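Long-range contacts in sterol regulatory element-binding protein cleavage-activating protein (Schizosaccharomyces pombe, PDB 4YHC), which escorts Sre1 for processing when sterol or oxygen levels are low, and is represented here by its WD40 domain: residues A[189-193]-A[224-228]; A[239-245]-A[257-263]. The protein carries 9 engineered substitutions. All coordinates share one frame; numbering follows the deposited sequence.

Contact 1 (A[189-193]-A[224-228]). Engineered in segment 189-193: Ser191 (natural residue Cys).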
ATOM      1  N   ILE A 189      10.402   3.012  12.350  1.00 21.75           N
ATOM      2  CA  ILE A 189      10.058   4.067  11.401  1.00 21.39           C
ATOM      3  C   ILE A 189      11.281   4.382  10.575  1.00 23.15           C
ATOM      4  O   ILE A 189      12.347   4.753  11.139  1.00 23.73           O
ATOM      5  CB  ILE A 189       9.643   5.356  12.114  1.00 25.19           C
ATOM      6  CG1 ILE A 189       8.545   5.074  13.117  1.00 35.63           C
ATOM      7  CG2 ILE A 189       9.192   6.395  11.124  1.00 26.06           C
ATOM      8  CD1 ILE A 189       7.196   4.782  12.482  1.00 44.92           C
ATOM      9  N   ALA A 190      11.138   4.303   9.256  1.00 19.07           N
ATOM     10  CA  ALA A 190      12.286   4.462   8.343  1.00 20.30           C
ATOM     11  C   ALA A 190      12.032   5.680   7.488  1.00 26.53           C
ATOM     12  O   ALA A 190      10.914   5.843   6.994  1.00 19.54           O
ATOM     13  CB  ALA A 190      12.439   3.227   7.462  1.00 17.16           C
ATOM     14  N   SER A 191      13.068   6.520   7.302  1.00 23.80           N
ATOM     15  CA  SER A 191      12.948   7.766   6.563  1.00 23.89           C
ATOM     16  C   SER A 191      14.099   7.965   5.572  1.00 24.64           C
ATOM     17  O   SER A 191      15.251   7.832   5.884  1.00 24.64           O
ATOM     18  CB  SER A 191      12.850   8.959   7.531  1.00 21.98           C
ATOM     19  OG  SER A 191      11.934   8.705   8.587  1.00 24.54           O
ATOM     20  N   LEU A 192      13.761   8.250   4.351  1.00 23.72           N
ATOM     21  CA  LEU A 192      14.751   8.549   3.328  1.00 25.58           C
ATOM     22  C   LEU A 192      14.807  10.050   3.293  1.00 29.18           C
ATOM     23  O   LEU A 192      13.759  10.706   3.108  1.00 24.10           O
ATOM     24  CB  LEU A 192      14.318   8.004   1.962  1.00 26.40           C
ATOM     25  CG  LEU A 192      15.172   8.464   0.740  1.00 25.23           C
ATOM     26  CD1 LEU A 192      16.600   8.008   0.939  1.00 20.90           C
ATOM     27  CD2 LEU A 192      14.598   7.848  -0.511  1.00 23.72           C
ATOM     28  N   THR A 193      15.991  10.616   3.564  1.00 28.55           N
ATOM     29  CA  THR A 193      16.145  12.091   3.547  1.00 29.49           C
ATOM     30  C   THR A 193      16.853  12.566   2.285  1.00 31.68           C
ATOM     31  O   THR A 193      17.465  11.770   1.585  1.00 29.60           O
ATOM     32  CB  THR A 193      16.964  12.596   4.736  1.00 28.19           C
ATOM     33  OG1 THR A 193      18.183  11.897   4.752  1.00 29.45           O
ATOM     34  CG2 THR A 193      16.288  12.296   6.042  1.00 28.12           C
ATOM     35  N   LYS A 224      19.602   7.861  -4.175  1.00 22.49           N
ATOM     36  CA  LYS A 224      18.547   7.027  -3.508  1.00 25.63           C
ATOM     37  C   LYS A 224      17.181   7.567  -3.916  1.00 26.79           C
ATOM     38  O   LYS A 224      16.924   8.765  -3.876  1.00 27.12           O
ATOM     39  CB  LYS A 224      18.738   7.063  -1.999  1.00 17.52           C
ATOM     40  CG  LYS A 224      19.762   6.049  -1.532  1.00 41.34           C
ATOM     41  CD  LYS A 224      21.165   6.128  -2.169  1.00 48.04           C
ATOM     42  CE  LYS A 224      22.182   6.932  -1.344  1.00 57.33           C
ATOM     43  NZ  LYS A 224      22.151   6.501   0.113  1.00 62.19           N
ATOM     44  N   LYS A 225      16.298   6.688  -4.336  1.00 22.98           N
ATOM     45  CA  LYS A 225      15.045   7.116  -4.967  1.00 19.89           C
ATOM     46  C   LYS A 225      13.801   6.755  -4.134  1.00 24.91           C
ATOM     47  O   LYS A 225      12.746   7.409  -4.269  1.00 24.94           O
ATOM     48  CB  LYS A 225      14.945   6.474  -6.347  1.00 21.15           C
ATOM     49  CG  LYS A 225      16.024   6.893  -7.353  1.00 23.15           C
ATOM     50  CD  LYS A 225      15.900   8.385  -7.620  1.00 22.25           C
ATOM     51  CE  LYS A 225      16.689   8.904  -8.837  1.00 24.59           C
ATOM     52  NZ  LYS A 225      16.262   8.285 -10.096  1.00 21.92           N
ATOM     53  N   ASP A 226      13.893   5.703  -3.313  1.00 16.27           N
ATOM     54  CA  ASP A 226      12.697   5.268  -2.584  1.00 15.97           C
ATOM     55  C   ASP A 226      13.082   4.199  -1.558  1.00 18.37           C
ATOM     56  O   ASP A 226      14.144   3.575  -1.602  1.00 16.66           O
ATOM     57  CB  ASP A 226      11.632   4.679  -3.543  1.00 16.45           C
ATOM     58  CG  ASP A 226      10.189   5.024  -3.113  1.00 25.37           C
ATOM     59  OD1 ASP A 226       9.987   5.438  -1.920  1.00 21.61           O
ATOM     60  OD2 ASP A 226       9.250   4.838  -3.953  1.00 27.83           O
ATOM     61  N   ILE A 227      12.174   4.018  -0.637  1.00 18.16           N
ATOM     62  CA  ILE A 227      12.239   2.918   0.332  1.00 17.55           C
ATOM     63  C   ILE A 227      10.879   2.280   0.444  1.00 23.40           C
ATOM     64  O   ILE A 227       9.842   2.959   0.315  1.00 18.85           O
ATOM     65  CB  ILE A 227      12.723   3.379   1.724  1.00 17.78           C
ATOM     66  CG1 ILE A 227      11.870   4.490   2.343  1.00 17.65           C
ATOM     67  CG2 ILE A 227      14.139   3.833   1.663  1.00 16.06           C
ATOM     68  CD1 ILE A 227      12.338   4.863   3.747  1.00 19.71           C
ATOM     69  N   TYR A 228      10.846   0.958   0.693  1.00 18.33           N
ATOM     70  CA  TYR A 228       9.550   0.275   0.790  1.00 18.91           C
ATOM     71  C   TYR A 228       9.783  -0.892   1.739  1.00 20.03           C
ATOM     72  O   TYR A 228      10.845  -1.515   1.698  1.00 20.28           O
ATOM     73  CB  TYR A 228       9.046  -0.220  -0.586  1.00 16.41           C
ATOM     74  CG  TYR A 228       7.622  -0.738  -0.550  1.00 18.55           C
ATOM     75  CD1 TYR A 228       7.376  -2.079  -0.232  1.00 21.56           C
ATOM     76  CD2 TYR A 228       6.531   0.086  -0.781  1.00 23.26           C
ATOM     77  CE1 TYR A 228       6.087  -2.579  -0.145  1.00 21.44           C
ATOM     78  CE2 TYR A 228       5.205  -0.454  -0.738  1.00 18.68           C
ATOM     79  CZ  TYR A 228       5.043  -1.768  -0.389  1.00 22.94           C
ATOM     80  OH  TYR A 228       3.843  -2.385  -0.304  1.00 37.49           O
TER
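Ile227 drives the end of its side chain into the backbone of strand 189-193. Its CD1 lies 3.7 Å from Ala190 O and 3.7 Å from Leu192 N. The same methyl fits between Ala190 CB and Leu192 CB, 4.1 Å from each. CG1 sits between the backbone N and the carbonyl carbon (chi1 57°), and the extended chain beyond it carries CD1 across to the other strand. Leu192 answers from the opposite strand with its two methyls. CD2 comes down on the backbone at Asp226, 3.6 Å from Asp226 N. CD1 rests against the base of Lys224, 3.8 Å from Lys224 CB. The rest of the Lys224 chain bends away, and its NZ bonds to Gly196 O. No hydrogen bond crosses between the segments. The strand axes are 7.4 Å apart at an angle of 168°, so two sheets pack through side chains.

Second-shell bonds fix the 224-228 side. Asp226 OD1 accepts from Ile227 N at 2.9 Å, a bent bond, and also pairs with Lys177 NZ. Asp226 OD2 takes Phe268 N. Lys225 and Asp226 together face Ala239 in a classic beta bulge. Ser191, an engineered residue in place of cysteine, points its CB away from this contact.

Strand 187-193 lies in a four-stranded antiparallel sheet between strands 175-182 and 198-204. Strand 226-230 is the first strand of the following sheet. The contact is therefore buried packing between successive propeller blades, with Leu236 and Leu238 of strand 235-239 adding to the apolar layer.

Contact 2 (A[239-245]-A[257-263])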
ATOM      1  N   ALA A 239      15.681   1.628  -3.127  1.00 16.18           N
ATOM      2  CA  ALA A 239      15.767   1.777  -4.541  1.00 16.24           C
ATOM      3  C   ALA A 239      16.725   2.928  -4.843  1.00 25.41           C
ATOM      4  O   ALA A 239      16.712   3.935  -4.180  1.00 18.28           O
ATOM      5  CB  ALA A 239      14.446   2.139  -5.112  1.00 18.30           C
ATOM      6  N   ARG A 240      17.589   2.713  -5.815  1.00 22.56           N
ATOM      7  CA  ARG A 240      18.612   3.719  -6.207  1.00 20.06           C
ATOM      8  C   ARG A 240      18.545   3.678  -7.742  1.00 20.31           C
ATOM      9  O   ARG A 240      17.421   3.471  -8.302  1.00 25.74           O
ATOM     10  CB  ARG A 240      20.000   3.406  -5.588  1.00 22.54           C
ATOM     11  CG  ARG A 240      20.451   1.959  -5.663  1.00 23.70           C
ATOM     12  CD  ARG A 240      21.791   1.697  -4.916  1.00 26.57           C
ATOM     13  NE  ARG A 240      22.059   0.270  -4.906  1.00 25.43           N
ATOM     14  CZ  ARG A 240      22.323  -0.495  -5.964  1.00 24.97           C
ATOM     15  NH1 ARG A 240      22.530   0.024  -7.179  1.00 26.27           N
ATOM     16  NH2 ARG A 240      22.382  -1.817  -5.810  1.00 24.97           N
ATOM     17  N   ASP A 241      19.640   3.951  -8.444  1.00 28.36           N
ATOM     18  CA  ASP A 241      19.540   4.171  -9.910  1.00 27.23           C
ATOM     19  C   ASP A 241      19.913   2.992 -10.766  1.00 26.73           C
ATOM     20  O   ASP A 241      19.559   2.970 -11.914  1.00 23.76           O
ATOM     21  CB  ASP A 241      20.314   5.448 -10.296  1.00 43.15           C
ATOM     22  CG  ASP A 241      19.390   6.721 -10.290  1.00 72.46           C
ATOM     23  OD1 ASP A 241      18.140   6.619 -10.482  1.00 71.92           O
ATOM     24  OD2 ASP A 241      19.901   7.800 -10.061  1.00 70.17           O
ATOM     25  N   SER A 242      20.674   2.025 -10.255  1.00 20.88           N
ATOM     26  CA  SER A 242      20.923   0.769 -10.994  1.00 19.06           C
ATOM     27  C   SER A 242      20.428  -0.458 -10.248  1.00 22.35           C
ATOM     28  O   SER A 242      20.762  -1.616 -10.583  1.00 23.78           O
ATOM     29  CB  SER A 242      22.416   0.575 -11.356  1.00 26.32           C
ATOM     30  OG  SER A 242      23.218   0.518 -10.185  1.00 28.96           O
ATOM     31  N   GLY A 243      19.554  -0.240  -9.275  1.00 20.98           N
ATOM     32  CA  GLY A 243      18.915  -1.378  -8.598  1.00 21.01           C
ATOM     33  C   GLY A 243      18.260  -1.104  -7.258  1.00 29.21           C
ATOM     34  O   GLY A 243      18.008   0.049  -6.898  1.00 16.69           O
ATOM     35  N   VAL A 244      17.942  -2.203  -6.559  1.00 16.52           N
ATOM     36  CA  VAL A 244      17.307  -2.117  -5.283  1.00 16.35           C
ATOM     37  C   VAL A 244      18.026  -3.044  -4.327  1.00 18.76           C
ATOM     38  O   VAL A 244      18.168  -4.225  -4.625  1.00 17.74           O
ATOM     39  CB  VAL A 244      15.842  -2.551  -5.309  1.00 21.23           C
ATOM     40  CG1 VAL A 244      15.232  -2.321  -3.919  1.00 19.28           C
ATOM     41  CG2 VAL A 244      15.052  -1.737  -6.307  1.00 24.58           C
ATOM     42  N   ASP A 245      18.427  -2.500  -3.173  1.00 17.33           N
ATOM     43  CA  ASP A 245      19.036  -3.304  -2.098  1.00 18.90           C
ATOM     44  C   ASP A 245      17.980  -3.750  -1.079  1.00 24.97           C
ATOM     45  O   ASP A 245      17.156  -2.900  -0.600  1.00 18.46           O
ATOM     46  CB  ASP A 245      20.093  -2.479  -1.419  1.00 17.13           C
ATOM     47  CG  ASP A 245      21.194  -2.073  -2.400  1.00 20.10           C
ATOM     48  OD1 ASP A 245      21.552  -2.866  -3.291  1.00 20.38           O
ATOM     49  OD2 ASP A 245      21.669  -0.969  -2.297  1.00 22.39           O
ATOM     50  N   SER A 257      21.071  -7.483  -3.969  1.00 18.28           N
ATOM     51  CA  SER A 257      20.881  -6.310  -4.796  1.00 22.79           C
ATOM     52  C   SER A 257      20.307  -6.783  -6.063  1.00 17.08           C
ATOM     53  O   SER A 257      20.856  -7.677  -6.710  1.00 20.10           O
ATOM     54  CB  SER A 257      22.192  -5.576  -5.046  1.00 20.20           C
ATOM     55  OG  SER A 257      22.616  -5.111  -3.785  1.00 23.23           O
ATOM     56  N   PHE A 258      19.117  -6.296  -6.359  1.00 16.74           N
ATOM     57  CA  PHE A 258      18.449  -6.611  -7.599  1.00 17.45           C
ATOM     58  C   PHE A 258      18.961  -5.581  -8.608  1.00 21.95           C
ATOM     59  O   PHE A 258      19.239  -4.486  -8.227  1.00 19.58           O
ATOM     60  CB  PHE A 258      16.902  -6.476  -7.468  1.00 19.31           C
ATOM     61  CG  PHE A 258      16.263  -7.519  -6.550  1.00 17.38           C
ATOM     62  CD1 PHE A 258      16.293  -7.370  -5.193  1.00 21.16           C
ATOM     63  CD2 PHE A 258      15.649  -8.619  -7.069  1.00 18.47           C
ATOM     64  CE1 PHE A 258      15.681  -8.296  -4.344  1.00 17.53           C
ATOM     65  CE2 PHE A 258      15.012  -9.533  -6.240  1.00 18.27           C
ATOM     66  CZ  PHE A 258      15.069  -9.385  -4.881  1.00 15.94           C
ATOM     67  N   THR A 259      19.046  -5.942  -9.887  1.00 19.59           N
ATOM     68  CA  THR A 259      19.488  -5.000 -10.925  1.00 21.71           C
ATOM     69  C   THR A 259      18.284  -4.434 -11.639  1.00 21.87           C
ATOM     70  O   THR A 259      17.465  -5.198 -12.127  1.00 24.12           O
ATOM     71  CB  THR A 259      20.397  -5.714 -11.968  1.00 24.44           C
ATOM     72  OG1 THR A 259      21.487  -6.312 -11.274  1.00 31.87           O
ATOM     73  CG2 THR A 259      20.991  -4.698 -12.945  1.00 29.60           C
ATOM     74  N   LEU A 260      18.152  -3.102 -11.604  1.00 22.40           N
ATOM     75  CA  LEU A 260      17.023  -2.385 -12.197  1.00 22.16           C
ATOM     76  C   LEU A 260      17.505  -1.176 -12.968  1.00 19.19           C
ATOM     77  O   LEU A 260      18.585  -0.656 -12.724  1.00 21.89           O
ATOM     78  CB  LEU A 260      16.007  -1.893 -11.116  1.00 16.28           C
ATOM     79  CG  LEU A 260      15.267  -3.074 -10.463  1.00 24.96           C
ATOM     80  CD1 LEU A 260      14.445  -2.520  -9.304  1.00 32.31           C
ATOM     81  CD2 LEU A 260      14.365  -3.867 -11.418  1.00 25.74           C
ATOM     82  N   PRO A 261      16.667  -0.666 -13.829  1.00 25.41           N
ATOM     83  CA  PRO A 261      16.960   0.640 -14.427  1.00 18.36           C
ATOM     84  C   PRO A 261      16.624   1.737 -13.462  1.00 18.24           C
ATOM     85  O   PRO A 261      16.126   1.456 -12.332  1.00 23.01           O
ATOM     86  CB  PRO A 261      16.064   0.664 -15.658  1.00 18.96           C
ATOM     87  CG  PRO A 261      14.947  -0.217 -15.342  1.00 21.04           C
ATOM     88  CD  PRO A 261      15.453  -1.297 -14.415  1.00 20.19           C
ATOM     89  N   PRO A 262      16.933   2.979 -13.855  1.00 18.67           N
ATOM     90  CA  PRO A 262      16.762   4.090 -13.014  1.00 18.67           C
ATOM     91  C   PRO A 262      15.298   4.250 -12.657  1.00 24.56           C
ATOM     92  O   PRO A 262      14.452   4.118 -13.515  1.00 23.46           O
ATOM     93  CB  PRO A 262      17.208   5.262 -13.887  1.00 17.87           C
ATOM     94  CG  PRO A 262      18.148   4.660 -14.887  1.00 23.27           C
ATOM     95  CD  PRO A 262      17.614   3.337 -15.152  1.00 18.64           C
ATOM     96  N   ILE A 263      15.039   4.575 -11.407  1.00 21.16           N
ATOM     97  CA  ILE A 263      13.672   4.559 -10.833  1.00 20.55           C
ATOM     98  C   ILE A 263      13.319   5.979 -10.493  1.00 23.99           C
ATOM     99  O   ILE A 263      14.112   6.730  -9.947  1.00 27.44           O
ATOM    100  CB  ILE A 263      13.646   3.636  -9.597  1.00 24.67           C
ATOM    101  CG1 ILE A 263      13.671   2.197 -10.070  1.00 21.64           C
ATOM    102  CG2 ILE A 263      12.429   3.879  -8.660  1.00 18.32           C
ATOM    103  CD1 ILE A 263      14.029   1.232  -8.971  1.00 23.40           C
TER
HETATM  104  O   HOH W   1      17.283   1.267  -9.861  1.00 27.70           O
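A beta hairpin joins strands 243-248 and 253-259, and this contact holds its open end together. Val244 and Phe258 form the hydrogen-bonded pair: Phe258 N gives to Val244 O at 2.9 Å, and Val244 N gives to Phe258 O at 3.1 Å. Past the strand ends, Leu260 N gives a longer bond to Ser242 O, reaching it from above the carbonyl plane. Gly243 is pressed against the partner strand, with its CA 3.1 Å from Phe258 O. A CB there would clash with Phe258 O and, at these backbone angles, be jammed against Ser242 O.

The polar cluster is at Asp245. Arg240 grips its carboxylate side-on, NE to OD2 and NH2 to OD1, both at 2.9 Å and nearly straight. The carboxylate oxygens lie in or close to the guanidinium plane. Ser257 OG donates to Asp245 OD1 at 2.5 Å, from the other face of the carboxylate than Arg240 NH2. Glu222 forms a further salt bridge with Arg240 NH1. With an alanine in place of Asp245, the guanidinium is likely to be held less firmly, by Glu222 at NH1, and Ser257 OG to lose its acceptor across the hairpin.

On the far side of the sheet, Ile263 CD1 packs on Ala239 CB and, at about a right angle, on Val244 CG2. CG1 stands anti to the carbonyl carbon (chi1 -75°), and the extended chi2 carries CD1 on to these two. Water 1 lies 2.7 Å from both Arg240 O and Pro261 O and bridges the segments beyond the last strand pair. Phe258 continues outward onto Phe289 and Tyr304. Such a hairpin of the last two strands is characteristic of a four-stranded antiparallel WD40 propeller blade.

Contact 1 comes first along the chain. It closes a loop from 193 to 224 that takes in strands 198-204 and 207-212, and it joins one four-stranded sheet to the next. The chain then runs through strand 226-230 and along 235-239, at whose end contact 2 opens. Contact 2 closes a much shorter loop, the hairpin between 245 and 257. The two loops follow in series and neither nest nor cross. They meet in the same sheet, at Lys225. Its NZ forms a salt bridge with Asp241 OD1 at 2.5 Å and probably a hydrogen bond with Ile263 O. Contact 1 thus ties two blades together, while contact 2 completes the later one.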